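Local coordinates for BMC domain protein (Clostridiales bacterium 1_7_47FAA, PDB 4OLO) that forms part of a bacterial microcompartment shell of the glycyl-radical propanediol type and probably carries an iron-sulfur cluster for electron transport, at residues Q39-M42 against I43-V46. Residues are numbered along the deposited sequence; the frame is centred on the assembly and turned at random. Where two conformers were deposited one is given.
Sequences QGRM and IEMV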
ATOM      1  N   GLN B  39     -14.719   6.016   8.059  1.00 63.48           N
ATOM      2  CA  GLN B  39     -13.456   5.466   7.582  1.00 64.40           C
ATOM      3  C   GLN B  39     -12.525   5.275   8.766  1.00 69.44           C
ATOM      4  O   GLN B  39     -12.378   6.174   9.593  1.00 71.98           O
ATOM      5  CB  GLN B  39     -12.803   6.378   6.536  1.00 66.14           C
ATOM      6  CG  GLN B  39     -11.703   5.684   5.726  1.00 75.32           C
ATOM      7  CD  GLN B  39     -11.142   6.542   4.603  1.00 97.49           C
ATOM      8  OE1 GLN B  39     -11.857   7.094   3.767  1.00 93.19           O
ATOM      9  NE2 GLN B  39      -9.838   6.648   4.536  1.00 96.54           N
ATOM     10  N   GLY B  40     -11.900   4.114   8.822  1.00 62.43           N
ATOM     11  CA  GLY B  40     -10.947   3.770   9.860  1.00 62.11           C
ATOM     12  C   GLY B  40     -10.216   2.492   9.532  1.00 67.17           C
ATOM     13  O   GLY B  40     -10.252   2.024   8.392  1.00 67.34           O
ATOM     14  N   ARG B  41      -9.542   1.920  10.538  1.00 64.76           N
ATOM     15  CA  ARG B  41      -8.867   0.646  10.432  1.00 65.82           C
ATOM     16  C   ARG B  41      -9.946  -0.431  10.344  1.00 71.33           C
ATOM     17  O   ARG B  41     -11.065  -0.230  10.859  1.00 68.87           O
ATOM     18  CB  ARG B  41      -7.958   0.450  11.638  1.00 67.73           C
ATOM     19  CG  ARG B  41      -6.690   1.310  11.556  1.00 77.36           C
ATOM     20  CD  ARG B  41      -5.769   1.183  12.754  1.00 94.58           C
ATOM     21  NE  ARG B  41      -6.473   1.318  14.037  1.00113.86           N
ATOM     22  CZ  ARG B  41      -6.618   2.450  14.723  1.00131.55           C
ATOM     23  NH1 ARG B  41      -6.121   3.589  14.254  1.00124.07           N
ATOM     24  NH2 ARG B  41      -7.268   2.451  15.881  1.00113.14           N
ATOM     25  N   MET B  42      -9.653  -1.546   9.656  1.00 71.75           N
ATOM     26  CA  MET B  42     -10.671  -2.575   9.482  1.00 72.84           C
ATOM     27  C   MET B  42     -11.342  -3.063  10.754  1.00 72.25           C
ATOM     28  O   MET B  42     -12.566  -3.188  10.775  1.00 70.28           O
ATOM     29  CB  MET B  42     -10.213  -3.732   8.600  1.00 79.51           C
ATOM     30  CG  MET B  42     -11.375  -4.362   7.867  1.00 85.51           C
ATOM     31  SD  MET B  42     -10.963  -6.016   7.302  1.00 97.40           S
ATOM     32  CE  MET B  42     -10.649  -5.712   5.521  1.00 96.83           C
ATOM     33  N   ILE B  43     -10.556  -3.313  11.815  1.00 67.50           N
ATOM     34  CA  ILE B  43     -11.076  -3.786  13.103  1.00 65.04           C
ATOM     35  C   ILE B  43     -12.142  -2.810  13.653  1.00 65.80           C
ATOM     36  O   ILE B  43     -13.202  -3.245  14.064  1.00 65.17           O
ATOM     37  CB  ILE B  43      -9.896  -4.095  14.078  1.00 68.51           C
ATOM     38  CG1 ILE B  43     -10.355  -4.880  15.312  1.00 67.49           C
ATOM     39  CG2 ILE B  43      -9.077  -2.836  14.426  1.00 68.17           C
ATOM     40  CD1 ILE B  43      -9.285  -5.548  16.051  1.00 69.53           C
ATOM     41  N   GLU B  44     -11.873  -1.495  13.577  1.00 61.71           N
ATOM     42  CA  GLU B  44     -12.760  -0.419  14.021  1.00 60.16           C
ATOM     43  C   GLU B  44     -14.047  -0.399  13.186  1.00 64.00           C
ATOM     44  O   GLU B  44     -15.140  -0.225  13.744  1.00 62.58           O
ATOM     45  CB  GLU B  44     -12.073   0.946  13.865  1.00 61.22           C
ATOM     46  CG  GLU B  44     -10.649   1.035  14.350  1.00 76.23           C
ATOM     47  CD  GLU B  44     -10.143   2.456  14.303  1.00 93.50           C
ATOM     48  OE1 GLU B  44      -9.793   2.957  13.210  1.00 89.91           O
ATOM     49  OE2 GLU B  44     -10.112   3.078  15.384  1.00 95.66           O
ATOM     50  N   MET B  45     -13.904  -0.529  11.835  0.70 60.79           N
ATOM     51  CA  MET B  45     -14.995  -0.543  10.859  0.70 58.90           C
ATOM     52  C   MET B  45     -15.938  -1.750  11.031  0.70 64.26           C
ATOM     53  O   MET B  45     -17.152  -1.570  10.884  0.70 64.41           O
ATOM     54  CB  MET B  45     -14.475  -0.444   9.409  0.70 61.73           C
ATOM     55  CG  MET B  45     -14.022   0.969   8.996  0.70 65.46           C
ATOM     56  SD  MET B  45     -13.606   1.266   7.230  0.70 71.38           S
ATOM     57  CE  MET B  45     -12.383  -0.050   6.891  0.70 69.68           C
ATOM     58  N   VAL B  46     -15.394  -2.963  11.341  1.00 60.06           N
ATOM     59  CA  VAL B  46     -16.181  -4.192  11.549  1.00 59.48           C
ATOM     60  C   VAL B  46     -17.038  -4.000  12.819  1.00 63.71           C
ATOM     61  O   VAL B  46     -18.221  -4.344  12.811  1.00 63.11           O
ATOM     62  CB  VAL B  46     -15.314  -5.496  11.580  1.00 63.45           C
ATOM     63  CG1 VAL B  46     -16.148  -6.714  11.952  1.00 63.82           C
ATOM     64  CG2 VAL B  46     -14.621  -5.731  10.245  1.00 63.30           C
TER
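Glu44 turns CG beside its own backbone N (chi1 -46°) and then runs extended, which carries its carboxylate back to the amide of Arg41; Arg41 also sets CG beside its backbone N, and a bend at chi3 (-49°) lays its guanidinium against the same carboxylate. The two oxygens of Glu44 divide the work. OE1 accepts the backbone N-H of Arg41 through its anti lone pair, with N to OE1 at 2.9 Å and the N-H pointing almost straight at the oxygen. OE2 lies 3.0 Å from Arg41 NH2, over a face of the guanidinium and well out of its plane, so this salt bridge acts through charge and not through a directed N-H. The two flat groups are accordingly stacked, their planes 21° apart, with Glu44 CD towards the rim of the guanidinium. Glu94 OE1 comes close to OE2, and that like charge is probably offset in part by the arginine, whose NE also bridges to Glu2 of a second subunit.

Met45 folds its thioether back on Gly40: CE rests 3.3 Å from Gly40 O, and the amide N of Gly40 sends a weak, long hydrogen bond to SD. The helical hydrogen bonds begin here, with Met45 N to Arg41 O at 3.0 Å and Val46 N to Met42 O at 2.9 Å. Met42 CG meanwhile meets Val46 CG2 at 4.3 Å, one helical turn on.

Gln39 of the second subunit receives the N-H of Ile43 on its OE1, tying this corner to the subunit interface. A glutamate at N3 accepting the backbone N-H of the N-cap residue, Arg41, is the N3-to-N-cap half of a capping box, formed where strand 34-39 gives way to helix 42-53 in the BMC domain.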